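Local coordinates for protein spaetzle C-106 (Drosophila melanogaster, PDB 4LXR), which acts, as a disulfide-linked homodimeric cytokine, as the ligand of the Toll receptor in dorsal-ventral patterning and antifungal immunity, at residues C[9-17]-C[41-49]; C[63-74]-C[94-105]. All coordinates share one frame; numbering follows the deposited sequence.

Contact 1: C[9-17]-C[41-49]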
loop_
_atom_site.group_PDB
_atom_site.type_symbol
_atom_site.label_atom_id
_atom_site.label_comp_id
_atom_site.label_asym_id
_atom_site.label_seq_id
_atom_site.Cartn_x
_atom_site.Cartn_y
_atom_site.Cartn_z
ATOM N N LEU C 9 5.163 22.840 5.215
ATOM C CA LEU C 9 5.444 23.122 3.805
ATOM C C LEU C 9 4.439 24.067 3.177
ATOM O O LEU C 9 4.740 24.749 2.188
ATOM C CB LEU C 9 5.526 21.829 2.997
ATOM C CG LEU C 9 6.906 21.179 3.126
ATOM C CD1 LEU C 9 7.136 20.618 4.511
ATOM C CD2 LEU C 9 7.097 20.112 2.071
ATOM N N CYS C 10 3.251 24.130 3.759
ATOM C CA CYS C 10 2.209 24.982 3.210
ATOM C C CYS C 10 1.630 25.930 4.234
ATOM O O CYS C 10 1.394 25.563 5.380
ATOM C CB CYS C 10 1.105 24.127 2.593
ATOM S SG CYS C 10 1.694 23.141 1.194
ATOM N N ARG C 11 1.396 27.161 3.803
ATOM C CA ARG C 11 0.724 28.136 4.644
ATOM C C ARG C 11 -0.777 27.860 4.675
ATOM O O ARG C 11 -1.406 27.666 3.627
ATOM C CB ARG C 11 0.956 29.535 4.111
ATOM C CG ARG C 11 2.399 29.993 4.145
ATOM C CD ARG C 11 2.431 31.464 3.849
ATOM N NE ARG C 11 3.782 31.998 3.854
ATOM C CZ ARG C 11 4.064 33.287 3.983
ATOM N NH1 ARG C 11 5.323 33.694 3.966
ATOM N NH2 ARG C 11 3.083 34.167 4.135
ATOM N N SER C 12 -1.340 27.867 5.880
ATOM C CA SER C 12 -2.768 27.687 6.064
ATOM C C SER C 12 -3.304 28.571 7.189
ATOM O O SER C 12 -2.570 28.949 8.110
ATOM C CB SER C 12 -3.065 26.233 6.395
ATOM O OG SER C 12 -2.499 25.900 7.651
ATOM N N ILE C 13 -4.598 28.864 7.103
ATOM C CA ILE C 13 -5.326 29.614 8.113
ATOM C C ILE C 13 -6.334 28.709 8.806
ATOM O O ILE C 13 -7.231 28.174 8.159
ATOM C CB ILE C 13 -6.127 30.755 7.454
ATOM C CG1 ILE C 13 -5.227 31.582 6.531
ATOM C CG2 ILE C 13 -6.804 31.621 8.512
ATOM C CD1 ILE C 13 -6.002 32.503 5.590
ATOM N N ARG C 14 -6.195 28.526 10.117
ATOM C CA ARG C 14 -7.208 27.791 10.877
ATOM C C ARG C 14 -8.235 28.771 11.406
ATOM O O ARG C 14 -7.873 29.828 11.905
ATOM C CB ARG C 14 -6.580 27.026 12.048
ATOM C CG ARG C 14 -5.639 25.906 11.633
ATOM C CD ARG C 14 -5.025 25.191 12.835
ATOM N NE ARG C 14 -5.997 24.431 13.620
ATOM C CZ ARG C 14 -6.409 23.201 13.317
ATOM N NH1 ARG C 14 -5.953 22.582 12.233
ATOM N NH2 ARG C 14 -7.289 22.587 14.095
ATOM N N LYS C 15 -9.518 28.443 11.294
ATOM C CA LYS C 15 -10.544 29.308 11.877
ATOM C C LYS C 15 -11.844 28.592 12.228
ATOM O O LYS C 15 -12.128 27.503 11.724
ATOM C CB LYS C 15 -10.835 30.513 10.973
ATOM C CG LYS C 15 -11.513 30.189 9.658
ATOM C CD LYS C 15 -11.748 31.454 8.843
ATOM C CE LYS C 15 -12.312 31.142 7.463
ATOM N NZ LYS C 15 -12.518 32.376 6.654
ATOM N N LEU C 16 -12.626 29.214 13.104
ATOM C CA LEU C 16 -13.949 28.711 13.449
ATOM C C LEU C 16 -15.004 29.206 12.461
ATOM O O LEU C 16 -14.940 30.344 11.995
ATOM C CB LEU C 16 -14.332 29.152 14.862
ATOM C CG LEU C 16 -13.683 28.407 16.024
ATOM C CD1 LEU C 16 -14.264 28.897 17.345
ATOM C CD2 LEU C 16 -13.889 26.912 15.849
ATOM N N VAL C 17 -15.973 28.352 12.141
ATOM C CA VAL C 17 -17.103 28.753 11.307
ATOM C C VAL C 17 -18.415 28.267 11.911
ATOM O O VAL C 17 -19.311 29.063 12.200
ATOM C CB VAL C 17 -16.983 28.223 9.860
ATOM C CG1 VAL C 17 -18.150 28.714 9.020
ATOM C CG2 VAL C 17 -15.673 28.659 9.235
ATOM N N ALA C 41 -19.896 25.236 16.625
ATOM C CA ALA C 41 -18.751 25.867 15.975
ATOM C C ALA C 41 -17.840 24.843 15.286
ATOM O O ALA C 41 -17.286 23.952 15.931
ATOM C CB ALA C 41 -17.966 26.694 16.982
ATOM N N ILE C 42 -17.688 24.985 13.971
ATOM C CA ILE C 42 -16.859 24.082 13.175
ATOM C C ILE C 42 -15.548 24.758 12.768
ATOM O O ILE C 42 -15.556 25.859 12.214
ATOM C CB ILE C 42 -17.618 23.621 11.911
ATOM C CG1 ILE C 42 -16.664 23.012 10.878
ATOM C CG2 ILE C 42 -18.387 24.788 11.304
ATOM C CD1 ILE C 42 -16.099 21.658 11.265
ATOM N N GLN C 43 -14.420 24.111 13.046
ATOM C CA GLN C 43 -13.147 24.682 12.642
ATOM C C GLN C 43 -12.612 24.063 11.355
ATOM O O GLN C 43 -12.740 22.861 11.110
ATOM C CB GLN C 43 -12.110 24.625 13.765
ATOM C CG GLN C 43 -11.410 23.300 13.945
ATOM C CD GLN C 43 -10.233 23.409 14.899
ATOM O OE1 GLN C 43 -9.643 24.486 15.060
ATOM N NE2 GLN C 43 -9.896 22.297 15.549
ATOM N N ILE C 44 -12.024 24.912 10.523
ATOM C CA ILE C 44 -11.558 24.496 9.218
ATOM C C ILE C 44 -10.122 24.942 9.025
ATOM O O ILE C 44 -9.654 25.852 9.705
ATOM C CB ILE C 44 -12.425 25.108 8.106
ATOM C CG1 ILE C 44 -12.215 26.624 8.040
ATOM C CG2 ILE C 44 -13.882 24.782 8.341
ATOM C CD1 ILE C 44 -13.080 27.317 7.009
ATOM N N GLU C 45 -9.416 24.280 8.115
ATOM C CA GLU C 45 -8.099 24.740 7.702
ATOM C C GLU C 45 -8.058 24.894 6.194
ATOM O O GLU C 45 -8.357 23.945 5.464
ATOM C CB GLU C 45 -7.006 23.777 8.164
ATOM C CG GLU C 45 -5.590 24.265 7.832
ATOM C CD GLU C 45 -4.519 23.408 8.471
ATOM O OE1 GLU C 45 -3.665 22.847 7.738
ATOM O OE2 GLU C 45 -4.549 23.294 9.715
ATOM N N GLU C 46 -7.706 26.090 5.729
ATOM C CA GLU C 46 -7.654 26.380 4.296
ATOM C C GLU C 46 -6.266 26.801 3.880
ATOM O O GLU C 46 -5.590 27.491 4.632
ATOM C CB GLU C 46 -8.611 27.511 3.929
ATOM C CG GLU C 46 -10.069 27.132 3.920
ATOM C CD GLU C 46 -10.950 28.273 3.463
ATOM O OE1 GLU C 46 -10.766 29.399 3.971
ATOM O OE2 GLU C 46 -11.821 28.043 2.591
ATOM N N CYS C 47 -5.849 26.394 2.682
ATOM C CA CYS C 47 -4.587 26.855 2.126
ATOM C C CYS C 47 -4.617 28.385 2.012
ATOM O O CYS C 47 -5.619 28.954 1.577
ATOM C CB CYS C 47 -4.324 26.225 0.754
ATOM S SG CYS C 47 -4.105 24.413 0.762
ATOM N N GLU C 48 -3.525 29.037 2.410
ATOM C CA GLU C 48 -3.446 30.494 2.367
ATOM C C GLU C 48 -3.497 30.997 0.926
ATOM O O GLU C 48 -4.021 32.081 0.662
ATOM C CB GLU C 48 -2.193 31.012 3.086
ATOM C CG GLU C 48 -2.265 32.488 3.466
ATOM C CD GLU C 48 -0.965 33.023 4.046
ATOM O OE1 GLU C 48 -0.764 32.929 5.281
ATOM O OE2 GLU C 48 -0.146 33.542 3.260
ATOM N N GLY C 49 -2.967 30.210 -0.005
ATOM C CA GLY C 49 -3.064 30.549 -1.416
ATOM C C GLY C 49 -3.561 29.409 -2.294
ATOM O O GLY C 49 -3.726 28.284 -1.824
#
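S12 to L16 run antiparallel to Q43 to C47, their axes approaching to 4.6 Å and their directions 161° apart, with hydrogen-bonded pairs at I13–E46 and K15–I44 alternating with non-hydrogen-bonded pairs at S12–C47, R14–E45 and L16–Q43. This is one of the two-stranded ribbons of the cystine-knot fold of spaetzle.

One face carries R14, L16, Q43 and E45. E45 is stretched out with CG anti to its backbone nitrogen (chi1 -176°), which lays CG against S12 CB at 3.5 Å. Its carboxylate turns nearly perpendicular to the R14 guanidinium, whose chain bends about its CG–CD bond; R14 NH1 then donates to E45 OE2 at 3.0 Å, in the guanidinium plane. E45 OE1 accepts from C99 N of the same chain and forms a salt bridge with K100 NZ of the second subunit, while R14 NH2 bonds Y72 O of that subunit. Farther along, L16 CD2 rests on Q43 CB at 3.6 Å.

On the face of I13, K15 and I44, the extended K15 chain lies alongside I44, pointing the same way, with K15 CE 3.9 Å from I44 CD1. V17 CG2 reaches the same I44 methyl at 3.7 Å, making I44 CD1 the shared apolar point of this end.

Beyond the strands the pairing continues where E48 N donates to R11 O at 2.8 Å. This end meets Toll: R78 of the Toll chain forms a salt bridge with E48 OE1 and a hydrogen bond with S12 O. The remaining E48 oxygen, OE2, forms a salt bridge with R11 NH2 at 3.4 Å, its hydrogen bond weak, at the guanidinium edge with the two planes 89° apart.

Contact 2: C[63-74]-C[94-105]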
loop_
_atom_site.group_PDB
_atom_site.type_symbol
_atom_site.label_atom_id
_atom_site.label_comp_id
_atom_site.label_asym_id
_atom_site.label_seq_id
_atom_site.Cartn_x
_atom_site.Cartn_y
_atom_site.Cartn_z
ATOM N N SER C 63 10.895 16.949 -11.463
ATOM C CA SER C 63 9.581 16.488 -11.922
ATOM C C SER C 63 8.568 16.412 -10.775
ATOM O O SER C 63 7.369 16.277 -11.019
ATOM C CB SER C 63 9.690 15.127 -12.620
ATOM O OG SER C 63 10.048 14.105 -11.692
ATOM N N TYR C 64 9.031 16.499 -9.527
ATOM C CA TYR C 64 8.095 16.412 -8.396
ATOM C C TYR C 64 7.134 17.602 -8.332
ATOM O O TYR C 64 6.053 17.480 -7.767
ATOM C CB TYR C 64 8.805 16.256 -7.048
ATOM C CG TYR C 64 9.317 14.868 -6.740
ATOM C CD1 TYR C 64 9.574 13.946 -7.754
ATOM C CD2 TYR C 64 9.534 14.478 -5.428
ATOM C CE1 TYR C 64 10.056 12.688 -7.466
ATOM C CE2 TYR C 64 9.999 13.226 -5.129
ATOM C CZ TYR C 64 10.260 12.335 -6.146
ATOM O OH TYR C 64 10.747 11.099 -5.829
ATOM N N ASN C 65 7.538 18.732 -8.916
ATOM C CA ASN C 65 6.729 19.953 -8.945
ATOM C C ASN C 65 5.849 20.169 -7.711
ATOM O O ASN C 65 4.624 20.157 -7.817
ATOM C CB ASN C 65 5.859 19.992 -10.205
ATOM C CG ASN C 65 5.258 21.362 -10.445
ATOM O OD1 ASN C 65 4.173 21.494 -11.021
ATOM N ND2 ASN C 65 5.958 22.399 -9.983
ATOM N N PRO C 66 6.468 20.360 -6.532
ATOM C CA PRO C 66 5.659 20.404 -5.311
ATOM C C PRO C 66 4.649 21.558 -5.286
ATOM O O PRO C 66 4.994 22.689 -5.620
ATOM C CB PRO C 66 6.708 20.552 -4.214
ATOM C CG PRO C 66 7.947 19.914 -4.818
ATOM C CD PRO C 66 7.905 20.395 -6.234
ATOM N N ILE C 67 3.407 21.251 -4.921
ATOM C CA ILE C 67 2.321 22.231 -4.914
ATOM C C ILE C 67 1.461 22.067 -3.663
ATOM O O ILE C 67 1.214 20.949 -3.217
ATOM C CB ILE C 67 1.405 22.072 -6.164
ATOM C CG1 ILE C 67 2.204 22.267 -7.450
ATOM C CG2 ILE C 67 0.275 23.089 -6.142
ATOM C CD1 ILE C 67 2.728 23.675 -7.628
ATOM N N CYS C 68 1.005 23.174 -3.095
ATOM C CA CYS C 68 0.132 23.106 -1.942
ATOM C C CYS C 68 -1.293 22.789 -2.400
ATOM O O CYS C 68 -1.826 23.429 -3.308
ATOM C CB CYS C 68 0.208 24.410 -1.146
ATOM S SG CYS C 68 1.803 24.597 -0.253
ATOM N N LYS C 69 -1.896 21.779 -1.783
ATOM C CA LYS C 69 -3.242 21.355 -2.138
ATOM C C LYS C 69 -4.186 21.399 -0.950
ATOM O O LYS C 69 -3.800 21.095 0.183
ATOM C CB LYS C 69 -3.225 19.938 -2.707
ATOM C CG LYS C 69 -2.386 19.808 -3.956
ATOM C CD LYS C 69 -2.916 20.704 -5.060
ATOM C CE LYS C 69 -3.307 19.881 -6.261
ATOM N NZ LYS C 69 -2.193 18.955 -6.608
ATOM N N GLN C 70 -5.427 21.774 -1.224
ATOM C CA GLN C 70 -6.461 21.815 -0.206
ATOM C C GLN C 70 -7.017 20.413 0.030
ATOM O O GLN C 70 -7.387 19.726 -0.919
ATOM C CB GLN C 70 -7.591 22.742 -0.655
ATOM C CG GLN C 70 -8.731 22.843 0.344
ATOM C CD GLN C 70 -8.303 23.530 1.623
ATOM O OE1 GLN C 70 -7.885 24.691 1.606
ATOM N NE2 GLN C 70 -8.392 22.815 2.738
ATOM N N HIS C 71 -7.079 19.987 1.289
ATOM C CA HIS C 71 -7.738 18.722 1.605
ATOM C C HIS C 71 -9.054 18.896 2.334
ATOM O O HIS C 71 -9.266 19.888 3.049
ATOM C CB HIS C 71 -6.834 17.803 2.410
ATOM C CG HIS C 71 -5.951 16.958 1.557
ATOM N ND1 HIS C 71 -5.709 15.628 1.823
ATOM C CD2 HIS C 71 -5.256 17.255 0.435
ATOM C CE1 HIS C 71 -4.897 15.142 0.900
ATOM N NE2 HIS C 71 -4.606 16.110 0.047
ATOM N N TYR C 72 -9.918 17.899 2.172
ATOM C CA TYR C 72 -11.281 17.971 2.667
ATOM C C TYR C 72 -11.677 16.758 3.502
ATOM O O TYR C 72 -11.150 15.654 3.337
ATOM C CB TYR C 72 -12.258 18.118 1.496
ATOM C CG TYR C 72 -12.055 19.366 0.656
ATOM C CD1 TYR C 72 -12.677 20.563 0.993
ATOM C CD2 TYR C 72 -11.254 19.344 -0.483
ATOM C CE1 TYR C 72 -12.504 21.701 0.223
ATOM C CE2 TYR C 72 -11.075 20.484 -1.259
ATOM C CZ TYR C 72 -11.705 21.655 -0.901
ATOM O OH TYR C 72 -11.530 22.791 -1.660
ATOM N N THR C 73 -12.610 16.990 4.413
ATOM C CA THR C 73 -13.288 15.926 5.133
ATOM C C THR C 73 -14.760 15.985 4.717
ATOM O O THR C 73 -15.312 17.074 4.562
ATOM C CB THR C 73 -13.127 16.110 6.658
ATOM O OG1 THR C 73 -11.755 15.915 7.015
ATOM C CG2 THR C 73 -13.987 15.116 7.420
ATOM N N GLN C 74 -15.385 14.827 4.507
ATOM C CA GLN C 74 -16.787 14.780 4.079
ATOM C C GLN C 74 -17.734 14.408 5.217
ATOM O O GLN C 74 -17.345 13.711 6.156
ATOM C CB GLN C 74 -16.969 13.811 2.906
ATOM C CG GLN C 74 -16.182 14.190 1.654
ATOM C CD GLN C 74 -16.883 13.765 0.373
ATOM O OE1 GLN C 74 -18.021 13.297 0.403
ATOM N NE2 GLN C 74 -16.205 13.929 -0.759
ATOM N N LYS C 94 -18.447 18.526 2.469
ATOM C CA LYS C 94 -17.023 18.867 2.369
ATOM C C LYS C 94 -16.598 20.005 3.299
ATOM O O LYS C 94 -17.116 21.121 3.216
ATOM C CB LYS C 94 -16.647 19.225 0.925
ATOM C CG LYS C 94 -16.656 18.055 -0.054
ATOM C CD LYS C 94 -16.566 18.555 -1.492
ATOM C CE LYS C 94 -15.315 19.403 -1.725
ATOM N NZ LYS C 94 -14.094 18.567 -1.909
ATOM N N ILE C 95 -15.642 19.712 4.174
ATOM C CA ILE C 95 -15.044 20.714 5.052
ATOM C C ILE C 95 -13.535 20.773 4.798
ATOM O O ILE C 95 -12.857 19.757 4.914
ATOM C CB ILE C 95 -15.281 20.356 6.543
ATOM C CG1 ILE C 95 -16.775 20.274 6.855
ATOM C CG2 ILE C 95 -14.617 21.364 7.458
ATOM C CD1 ILE C 95 -17.494 21.605 6.778
ATOM N N PRO C 96 -13.006 21.958 4.433
ATOM C CA PRO C 96 -11.547 22.104 4.305
ATOM C C PRO C 96 -10.901 21.705 5.625
ATOM O O PRO C 96 -11.283 22.257 6.658
ATOM C CB PRO C 96 -11.364 23.600 4.048
ATOM C CG PRO C 96 -12.668 24.050 3.482
ATOM C CD PRO C 96 -13.716 23.220 4.161
ATOM N N SER C 97 -9.979 20.744 5.601
ATOM C CA SER C 97 -9.497 20.134 6.837
ATOM C C SER C 97 -8.003 20.329 7.075
ATOM O O SER C 97 -7.549 20.253 8.217
ATOM C CB SER C 97 -9.855 18.645 6.888
ATOM O OG SER C 97 -9.388 17.979 5.729
ATOM N N CYS C 98 -7.257 20.552 5.994
ATOM C CA CYS C 98 -5.845 20.932 6.062
ATOM C C CYS C 98 -5.258 21.197 4.677
ATOM O O CYS C 98 -5.880 20.891 3.656
ATOM C CB CYS C 98 -4.992 19.881 6.794
ATOM S SG CYS C 98 -4.796 18.314 5.945
ATOM N N CYS C 99 -4.048 21.755 4.670
ATOM C CA CYS C 99 -3.328 22.100 3.453
ATOM C C CYS C 99 -2.037 21.305 3.423
ATOM O O CYS C 99 -1.249 21.345 4.362
ATOM C CB CYS C 99 -3.001 23.594 3.454
ATOM S SG CYS C 99 -2.396 24.264 1.890
ATOM N N LYS C 100 -1.808 20.556 2.358
ATOM C CA LYS C 100 -0.635 19.688 2.341
ATOM C C LYS C 100 0.128 19.832 1.049
ATOM O O LYS C 100 -0.445 20.174 0.013
ATOM C CB LYS C 100 -1.034 18.218 2.541
ATOM C CG LYS C 100 -1.878 17.973 3.780
ATOM C CD LYS C 100 -1.806 16.517 4.254
ATOM C CE LYS C 100 -2.682 15.596 3.434
ATOM N NZ LYS C 100 -2.504 14.192 3.894
ATOM N N CYS C 101 1.415 19.531 1.109
ATOM C CA CYS C 101 2.264 19.639 -0.056
ATOM C C CYS C 101 2.217 18.337 -0.830
ATOM O O CYS C 101 2.543 17.281 -0.299
ATOM C CB CYS C 101 3.702 19.967 0.349
ATOM S SG CYS C 101 4.816 20.089 -1.053
ATOM N N ALA C 102 1.799 18.422 -2.087
ATOM C CA ALA C 102 1.673 17.245 -2.941
ATOM C C ALA C 102 2.886 17.122 -3.860
ATOM O O ALA C 102 3.303 18.097 -4.479
ATOM C CB ALA C 102 0.394 17.334 -3.753
ATOM N N LEU C 103 3.464 15.928 -3.927
ATOM C CA LEU C 103 4.588 15.670 -4.817
ATOM C C LEU C 103 4.119 14.809 -5.990
ATOM O O LEU C 103 3.455 13.801 -5.787
ATOM C CB LEU C 103 5.701 14.945 -4.059
ATOM C CG LEU C 103 6.100 15.535 -2.704
ATOM C CD1 LEU C 103 7.023 14.586 -1.961
ATOM C CD2 LEU C 103 6.749 16.914 -2.866
ATOM N N LYS C 104 4.452 15.203 -7.216
ATOM C CA LYS C 104 4.156 14.364 -8.383
ATOM C C LYS C 104 5.216 13.277 -8.556
ATOM O O LYS C 104 6.150 13.421 -9.341
ATOM C CB LYS C 104 4.079 15.204 -9.653
ATOM C CG LYS C 104 2.679 15.395 -10.199
ATOM C CD LYS C 104 1.949 16.514 -9.480
ATOM C CE LYS C 104 0.521 16.670 -9.990
ATOM N NZ LYS C 104 0.464 16.832 -11.473
ATOM N N THR C 105 5.083 12.203 -7.791
ATOM C CA THR C 105 5.945 11.042 -7.936
ATOM C C THR C 105 5.109 9.827 -7.633
ATOM O O THR C 105 4.012 9.957 -7.092
ATOM C CB THR C 105 7.084 11.040 -6.932
ATOM O OG1 THR C 105 7.899 9.874 -7.140
ATOM C CG2 THR C 105 6.533 11.011 -5.521
HETATM O O HOH W 1 8.028 12.566 -10.694
HETATM O O HOH W 2 2.531 18.349 -7.106
#
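P66 packs its ring on the 101–103 side of the pair, P66 CB touching the sulfur C101 SG at 3.7 Å and P66 CG meeting the branch methyl L103 CD2 at 3.8 Å. Next along the same face as C101, C68 CB approaches C99 SG at 4.0 Å; C68 and C99 are disulfide-bonded to C10 and C47, and C101 to C54. At the P66 end the Y64 ring is covered on one face by T105, whose CB stands 3.8 Å from the ring centroid in a CH-pi contact displaced toward the rim.

The backbones form a strongly twisted antiparallel ribbon of the cystine-knot fold, strands 67-73 and 95-102 inclined at 127°. Hydrogen-bonded pairs I67–A102, K69–K100 and H71–C98 keep register until a beta bulge, with S97 the extra residue between C98 (paired with H71) and P96 (paired with Y72), after which T73 faces I95.

H71 O is gripped twice at the bulge, by S97 N at 2.8 Å and by Q70 NE2 at 3.1 Å, the two donors coming from opposite faces of the carbonyl plane. The Q70 chain, with CG anti to the backbone nitrogen and a bend at chi2 (67°), turns its amide to the next residue's carbonyl; NE2 also bonds E45 O and OE1 accepts from C47 N.

On the other side of the ribbon, K100 crosses the H71 ring at about a right angle, its CE over one face and 3.6 Å from the centroid, before NZ continues to a salt bridge with E45 of the second subunit. C98, on this same side, forms the interchain disulfide with C98 of the second subunit.

At the outer end K94, bent at chi3 and chi4, curls over one face of the Y72 ring in a cation-pi contact, K94 NZ lying 3.5 Å from the Y72 centroid and 20° off its normal.

Contacts 1 and 2 are the two antiparallel ribbons of one cystine-knot subunit, formed in series along the chain with centres about 13 Å apart. Two disulfides bolt them together, C47 SG to C99 SG and C10 SG to C68 SG, each at 2.1 Å. Between these ribbons Q70 OE1 comes within 3.2 Å of E46 CA, and E45 OE1 within 3.4 Å of C98 CA. Contact 1 meets the Toll chain, and the side chain of its I13 lies about 5 Å from a bound N-acetylglucosamine, against about 12 Å for Q70 of contact 2. Both ribbons reach the second subunit, and reciprocally: E45 of contact 1 and K100 of contact 2 each pair with the other's counterpart there.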